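Side-chain contacts in G-protein alpha subunit Galpha7 (Naegleria fowleri, PDB 6NE6), which probably binds and hydrolyses GTP as the alpha subunit of a heterotrimeric G protein, switching between states that relay receptor signals: residues K27-R30 against L31-N34; N56-V59 against L60-T64; E282-K285 against D286-K289. One frame throughout, in Å; residues are numbered along the deposited sequence.

Contact 1: residues K27-R30 against L31-N34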
loop_
_atom_site.group_PDB
_atom_site.type_symbol
_atom_site.label_atom_id
_atom_site.label_comp_id
_atom_site.label_asym_id
_atom_site.label_seq_id
_atom_site.Cartn_x
_atom_site.Cartn_y
_atom_site.Cartn_z
ATOM N N LYS A 27 -5.956 5.371 -5.980
ATOM C CA LYS A 27 -6.069 6.779 -5.614
ATOM C C LYS A 27 -5.265 7.663 -6.556
ATOM O O LYS A 27 -5.693 8.779 -6.888
ATOM C CB LYS A 27 -5.645 6.978 -4.159
ATOM C CG LYS A 27 -6.678 6.462 -3.168
ATOM C CD LYS A 27 -6.221 6.670 -1.718
ATOM C CE LYS A 27 -5.011 5.793 -1.369
ATOM N NZ LYS A 27 -4.828 5.695 0.116
ATOM N N GLN A 28 -4.104 7.187 -7.009
ATOM C CA GLN A 28 -3.345 7.952 -7.991
ATOM C C GLN A 28 -4.099 8.048 -9.308
ATOM O O GLN A 28 -4.075 9.097 -9.969
ATOM C CB GLN A 28 -1.972 7.327 -8.215
ATOM C CG GLN A 28 -1.060 7.426 -7.018
ATOM C CD GLN A 28 -0.421 8.802 -6.843
ATOM O OE1 GLN A 28 -1.088 9.843 -6.940
ATOM N NE2 GLN A 28 0.879 8.811 -6.576
ATOM N N MET A 29 -4.779 6.965 -9.703
ATOM C CA MET A 29 -5.574 7.003 -10.928
ATOM C C MET A 29 -6.694 8.028 -10.816
ATOM O O MET A 29 -6.986 8.747 -11.783
ATOM C CB MET A 29 -6.144 5.616 -11.239
ATOM C CG MET A 29 -5.166 4.686 -11.965
ATOM S SD MET A 29 -4.864 5.178 -13.672
ATOM C CE MET A 29 -6.325 4.514 -14.473
ATOM N N ARG A 30 -7.333 8.115 -9.644
ATOM C CA ARG A 30 -8.317 9.175 -9.420
ATOM C C ARG A 30 -7.710 10.545 -9.697
ATOM O O ARG A 30 -8.340 11.399 -10.339
ATOM C CB ARG A 30 -8.858 9.118 -7.985
ATOM C CG ARG A 30 -9.834 7.975 -7.726
ATOM C CD ARG A 30 -10.544 8.137 -6.369
ATOM N NE ARG A 30 -11.163 9.459 -6.232
ATOM C CZ ARG A 30 -11.797 9.886 -5.138
ATOM N NH1 ARG A 30 -11.927 9.094 -4.077
ATOM N NH2 ARG A 30 -12.304 11.106 -5.104
ATOM N N LEU A 31 -6.488 10.781 -9.202
ATOM C CA LEU A 31 -5.865 12.087 -9.385
ATOM C C LEU A 31 -5.485 12.309 -10.841
ATOM O O LEU A 31 -5.690 13.405 -11.377
ATOM C CB LEU A 31 -4.641 12.223 -8.472
ATOM C CG LEU A 31 -4.969 12.128 -6.975
ATOM C CD1 LEU A 31 -3.714 12.259 -6.108
ATOM C CD2 LEU A 31 -5.994 13.196 -6.588
ATOM N N ILE A 32 -4.981 11.267 -11.510
ATOM C CA ILE A 32 -4.566 11.407 -12.902
ATOM C C ILE A 32 -5.740 11.811 -13.778
ATOM O O ILE A 32 -5.576 12.582 -14.738
ATOM C CB ILE A 32 -3.910 10.097 -13.378
ATOM C CG1 ILE A 32 -2.547 9.915 -12.697
ATOM C CG2 ILE A 32 -3.723 10.095 -14.892
ATOM C CD1 ILE A 32 -2.017 8.491 -12.816
ATOM N N TYR A 33 -6.944 11.347 -13.445
ATOM C CA TYR A 33 -8.129 11.583 -14.260
ATOM C C TYR A 33 -9.086 12.581 -13.613
ATOM O O TYR A 33 -10.298 12.514 -13.818
ATOM C CB TYR A 33 -8.807 10.249 -14.575
ATOM C CG TYR A 33 -7.964 9.488 -15.572
ATOM C CD1 TYR A 33 -7.176 8.416 -15.181
ATOM C CD2 TYR A 33 -7.898 9.904 -16.898
ATOM C CE1 TYR A 33 -6.376 7.751 -16.095
ATOM C CE2 TYR A 33 -7.104 9.246 -17.814
ATOM C CZ TYR A 33 -6.349 8.168 -17.407
ATOM O OH TYR A 33 -5.563 7.513 -18.319
ATOM N N ASN A 34 -8.545 13.534 -12.850
ATOM C CA ASN A 34 -9.306 14.712 -12.421
ATOM C C ASN A 34 -10.507 14.325 -11.575
ATOM O O ASN A 34 -11.572 14.950 -11.646
ATOM C CB ASN A 34 -9.751 15.546 -13.620
ATOM C CG ASN A 34 -8.588 16.026 -14.441
ATOM O OD1 ASN A 34 -7.566 16.442 -13.896
ATOM N ND2 ASN A 34 -8.722 15.951 -15.760
#

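Contact 2: residues N56-V59 against L60-T64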
loop_
_atom_site.group_PDB
_atom_site.type_symbol
_atom_site.label_atom_id
_atom_site.label_comp_id
_atom_site.label_asym_id
_atom_site.label_seq_id
_atom_site.Cartn_x
_atom_site.Cartn_y
_atom_site.Cartn_z
ATOM N N ASN A 56 0.787 4.337 14.852
ATOM C CA ASN A 56 2.203 4.194 14.527
ATOM C C ASN A 56 3.073 4.528 15.731
ATOM O O ASN A 56 4.041 3.818 16.014
ATOM C CB ASN A 56 2.570 5.104 13.361
ATOM C CG ASN A 56 2.047 4.609 12.056
ATOM O OD1 ASN A 56 1.973 3.401 11.823
ATOM N ND2 ASN A 56 1.730 5.541 11.161
ATOM N N MET A 57 2.746 5.612 16.447
ATOM C CA MET A 57 3.536 5.948 17.633
ATOM C C MET A 57 3.381 4.885 18.711
ATOM O O MET A 57 4.348 4.554 19.396
ATOM C CB MET A 57 3.155 7.324 18.180
ATOM C CG MET A 57 4.097 7.802 19.305
ATOM S SD MET A 57 5.871 7.714 18.905
ATOM C CE MET A 57 6.088 9.160 17.864
ATOM N N MET A 58 2.177 4.312 18.855
ATOM C CA MET A 58 1.976 3.240 19.823
ATOM C C MET A 58 2.865 2.047 19.511
ATOM O O MET A 58 3.474 1.457 20.416
ATOM C CB MET A 58 0.512 2.810 19.831
ATOM C CG MET A 58 0.251 1.565 20.632
ATOM S SD MET A 58 0.614 1.863 22.362
ATOM C CE MET A 58 -0.409 0.601 23.120
ATOM N N VAL A 59 2.934 1.670 18.233
ATOM C CA VAL A 59 3.766 0.543 17.822
ATOM C C VAL A 59 5.223 0.825 18.143
ATOM O O VAL A 59 5.943 -0.049 18.641
ATOM C CB VAL A 59 3.567 0.244 16.327
ATOM C CG1 VAL A 59 4.581 -0.820 15.859
ATOM C CG2 VAL A 59 2.144 -0.252 16.083
ATOM N N LEU A 60 5.676 2.054 17.879
ATOM C CA LEU A 60 7.052 2.419 18.212
ATOM C C LEU A 60 7.301 2.347 19.714
ATOM O O LEU A 60 8.354 1.871 20.148
ATOM C CB LEU A 60 7.369 3.815 17.666
ATOM C CG LEU A 60 7.529 3.822 16.138
ATOM C CD1 LEU A 60 7.487 5.212 15.557
ATOM C CD2 LEU A 60 8.842 3.129 15.754
ATOM N N ILE A 61 6.343 2.809 20.526
ATOM C CA ILE A 61 6.510 2.719 21.975
ATOM C C ILE A 61 6.642 1.265 22.397
ATOM O O ILE A 61 7.539 0.902 23.168
ATOM C CB ILE A 61 5.340 3.407 22.699
ATOM C CG1 ILE A 61 5.381 4.911 22.470
ATOM C CG2 ILE A 61 5.388 3.099 24.220
ATOM C CD1 ILE A 61 4.046 5.617 22.790
ATOM N N GLN A 62 5.752 0.403 21.905
ATOM C CA GLN A 62 5.841 -1.019 22.238
ATOM C C GLN A 62 7.173 -1.601 21.778
ATOM O O GLN A 62 7.763 -2.448 22.462
ATOM C CB GLN A 62 4.686 -1.799 21.605
ATOM C CG GLN A 62 3.307 -1.337 22.024
ATOM C CD GLN A 62 3.226 -1.042 23.499
ATOM O OE1 GLN A 62 3.538 -1.888 24.341
ATOM N NE2 GLN A 62 2.814 0.173 23.825
ATOM N N ALA A 63 7.654 -1.149 20.619
ATOM C CA ALA A 63 8.923 -1.636 20.086
ATOM C C ALA A 63 10.084 -1.295 21.016
ATOM O O ALA A 63 11.006 -2.101 21.179
ATOM C CB ALA A 63 9.158 -1.053 18.694
ATOM N N THR A 64 10.076 -0.099 21.625
ATOM C CA THR A 64 11.164 0.227 22.551
ATOM C C THR A 64 11.150 -0.715 23.743
ATOM O O THR A 64 12.207 -1.051 24.294
ATOM C CB THR A 64 11.096 1.676 23.068
ATOM O OG1 THR A 64 9.984 1.834 23.973
ATOM C CG2 THR A 64 11.038 2.699 21.939
#

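Contact 3: residues E282-K285 against D286-K289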
loop_
_atom_site.group_PDB
_atom_site.type_symbol
_atom_site.label_atom_id
_atom_site.label_comp_id
_atom_site.label_asym_id
_atom_site.label_seq_id
_atom_site.Cartn_x
_atom_site.Cartn_y
_atom_site.Cartn_z
ATOM N N GLU A 282 15.744 -8.362 -9.651
ATOM C CA GLU A 282 15.641 -9.369 -10.701
ATOM C C GLU A 282 15.450 -10.755 -10.105
ATOM O O GLU A 282 14.664 -11.558 -10.625
ATOM C CB GLU A 282 16.871 -9.317 -11.599
ATOM C CG GLU A 282 16.933 -8.051 -12.452
ATOM C CD GLU A 282 15.765 -7.927 -13.419
ATOM O OE1 GLU A 282 15.336 -8.964 -13.972
ATOM O OE2 GLU A 282 15.280 -6.793 -13.625
ATOM N N PHE A 283 16.133 -11.034 -8.987
ATOM C CA PHE A 283 15.945 -12.299 -8.283
ATOM C C PHE A 283 14.511 -12.453 -7.802
ATOM O O PHE A 283 13.923 -13.536 -7.916
ATOM C CB PHE A 283 16.917 -12.381 -7.105
ATOM C CG PHE A 283 16.803 -13.644 -6.288
ATOM C CD1 PHE A 283 17.517 -14.777 -6.643
ATOM C CD2 PHE A 283 16.026 -13.678 -5.140
ATOM C CE1 PHE A 283 17.439 -15.936 -5.880
ATOM C CE2 PHE A 283 15.939 -14.833 -4.378
ATOM C CZ PHE A 283 16.655 -15.959 -4.751
ATOM N N ILE A 284 13.929 -11.380 -7.264
ATOM C CA ILE A 284 12.548 -11.449 -6.795
ATOM C C ILE A 284 11.595 -11.657 -7.963
ATOM O O ILE A 284 10.680 -12.487 -7.898
ATOM C CB ILE A 284 12.190 -10.187 -5.995
ATOM C CG1 ILE A 284 13.027 -10.123 -4.719
ATOM C CG2 ILE A 284 10.695 -10.175 -5.668
ATOM C CD1 ILE A 284 12.935 -8.779 -3.998
ATOM N N LYS A 285 11.789 -10.912 -9.049
ATOM C CA LYS A 285 10.965 -11.125 -10.235
ATOM C C LYS A 285 11.076 -12.565 -10.729
ATOM O O LYS A 285 10.069 -13.173 -11.109
ATOM C CB LYS A 285 11.368 -10.137 -11.324
ATOM C CG LYS A 285 10.717 -10.353 -12.688
ATOM C CD LYS A 285 11.246 -9.343 -13.703
ATOM C CE LYS A 285 10.700 -9.614 -15.098
ATOM N NZ LYS A 285 11.221 -8.637 -16.100
ATOM N N ASP A 286 12.284 -13.145 -10.688
ATOM C CA ASP A 286 12.446 -14.526 -11.127
ATOM C C ASP A 286 11.716 -15.492 -10.202
ATOM O O ASP A 286 11.168 -16.499 -10.665
ATOM C CB ASP A 286 13.928 -14.902 -11.218
ATOM C CG ASP A 286 14.624 -14.245 -12.389
ATOM O OD1 ASP A 286 13.918 -13.777 -13.307
ATOM O OD2 ASP A 286 15.875 -14.213 -12.392
ATOM N N MET A 287 11.705 -15.216 -8.894
ATOM C CA MET A 287 10.967 -16.088 -7.987
ATOM C C MET A 287 9.478 -16.065 -8.305
ATOM O O MET A 287 8.813 -17.110 -8.292
ATOM C CB MET A 287 11.204 -15.683 -6.528
ATOM C CG MET A 287 12.578 -16.028 -5.982
ATOM S SD MET A 287 12.575 -15.922 -4.169
ATOM C CE MET A 287 12.473 -14.144 -3.923
ATOM N N TYR A 288 8.935 -14.886 -8.604
ATOM C CA TYR A 288 7.525 -14.817 -8.971
ATOM C C TYR A 288 7.258 -15.534 -10.289
ATOM O O TYR A 288 6.285 -16.288 -10.405
ATOM C CB TYR A 288 7.066 -13.358 -9.034
ATOM C CG TYR A 288 6.594 -12.852 -7.674
ATOM C CD1 TYR A 288 5.325 -13.172 -7.209
ATOM C CD2 TYR A 288 7.427 -12.075 -6.857
ATOM C CE1 TYR A 288 4.889 -12.738 -5.973
ATOM C CE2 TYR A 288 6.992 -11.635 -5.621
ATOM C CZ TYR A 288 5.723 -11.967 -5.193
ATOM O OH TYR A 288 5.277 -11.549 -3.968
ATOM N N LYS A 289 8.120 -15.341 -11.289
ATOM C CA LYS A 289 7.878 -16.025 -12.554
ATOM C C LYS A 289 7.989 -17.537 -12.399
ATOM O O LYS A 289 7.270 -18.282 -13.080
ATOM C CB LYS A 289 8.831 -15.513 -13.636
ATOM C CG LYS A 289 8.526 -14.064 -14.038
ATOM C CD LYS A 289 9.572 -13.479 -14.969
ATOM C CE LYS A 289 9.473 -14.074 -16.362
ATOM N NZ LYS A 289 10.463 -13.451 -17.286
#

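Contact 1: residues K27-R30 against L31-N34
Y33 N donates to M29 O at 3.1 Å, and L31 N and I32 N reach back in the same i to i+4 manner to the carbonyls of K27 and Q28, so the last turn of helix 22-32 keeps its regular bonding until Y33 leaves helical backbone angles. The end is a Schellman motif: N34 is the C-prime residue with a positive phi of 61°, N34 N bonds to L31 O, and N35 N closes back on R30 O. In the Ras-like fold expected of this family, the helix follows a loop whose sequence and geometry are consistent with a P-loop.

The main side-chain pair is a Met-aromatic contact. M29 and Y33 run side by side in the same direction, and M29 SD lies at the edge of the tyrosine ring, 89° off its normal and 5.2 Å from its centroid. The bends of M29 at chi2 (-71°) and chi3 carry the methyl group to the same rim, M29 CE standing 3.6 Å from Y33 CE1. One face of that ring has I32 CG2 3.7 Å above its plane, displaced toward the rim, while F168 of strand 163-170 stacks on the ring as well.

On another flank Q28 and L31 cross at a slant, Q28 OE1 coming 3.7 Å from L31 CD1. The amide is held from outside, since Q28 NE2 bonds to A305 O and OE1 receives a weak bond from K308. R30 NE bonds to N35 O just past the helix end, and NH1 makes a salt bridge with E41 of the next helix, 39-66. The carbonyls are closely lined by aliphatic carbon: L31 CG is 3.4 Å from K27 O, and I32 CG1 is 3.2 Å from Q28 O.

Contact 2: residues N56-V59 against L60-T64
M57 O accepts from I61 N at 2.9 Å, one of four successive i to i+4 backbone bonds here; the others run from L60 N to N56 O, from Q62 N to M58 O and from A63 N to V59 O. The straightest is Q62 N to M58 O, with an N-H...O angle of 171°. A side chain adds a further polar bond one turn on: T64 OG1 donates to I61 O over 2.7 Å, meeting a lone pair in the carbonyl plane.

Apolar contacts lie along one flank. The M57 and I61 chains cross at about a right angle, with M57 CG 4.1 Å from I61 CD1. M57 CG is anti to the backbone N (chi1 -172°), and the chain then folds at chi2 and chi3, which leaves its sulfur 4.4 Å from L60 CB. This is the later part of helix 39-66, probably the long helix of the all-helical domain that G-protein alpha subunits carry beside their Ras-like domain. The packing is consistent with this: I61 meets I83 of helix 74-89, M57 and L60 meet F135 of helix 131-136, and L60 also touches I115 and M119. N56 OD1 bonds to E128 N.

M58 and Q62 also approach each other, but both have two deposited conformers, and the short separation of 3.1 Å between M58 SD and Q62 NE2 is doubtful evidence of any attraction.

Contact 3: residues E282-K285 against D286-K289
F283 and M287 meet one helical turn apart, a Met-aromatic contact on helix 277-291, which lies in the crossover between the parallel neighbouring strands 242-248 and 297-302. The sulfur approaches the ring obliquely: M287 SD sits 4.5 Å from the F283 ring centroid, 51° off the ring normal, and its nearest ring atom is F283 CE2 at 3.5 Å. With chi1 at 179° the phenyl group of F283 extends on the side away from its own N, and the bend of M287 at chi3 brings CE within 3.6 Å of that same CE2. Y270 meets the F283 ring edge-to-face, and F267 touches both partners.

K285 and K289 form a second pair, running alongside each other in one direction. Their aliphatic parts do the touching, K285 CE lying 4.0 Å from K289 CD. The like-charged ends stay apart, with 5.0 Å between K285 NZ and K289 NZ.

I284 and Y288 also lie side by side, and both touch helix 221-235: I284 on M222, Y288 on S225 and L226. I284 CG2 comes to the edge of the tyrosine ring, in its plane, 4.0 Å from Y288 CD2; I284 O is also near that edge, 3.4 Å from the same CD2.

How the contacts relate
Each of the three contacts lies within a single helix, and none touches another. Contacts 1 and 2 are on successive helices, 22-32 and 39-66, yet their centres are about 33 Å apart, on opposite sides of the chain's centre, with nearest atoms about 13 Å apart. That separation fits the family's division between a nucleotide-binding Ras-like part and a helical part. Contact 3, on the Ras-like side with contact 1, is about 30 Å from it and about 33 Å from contact 2, centre to centre. Contact 1 is the one linked to the presumed nucleotide site, since the K27 side chain touches residues of the probable P-loop.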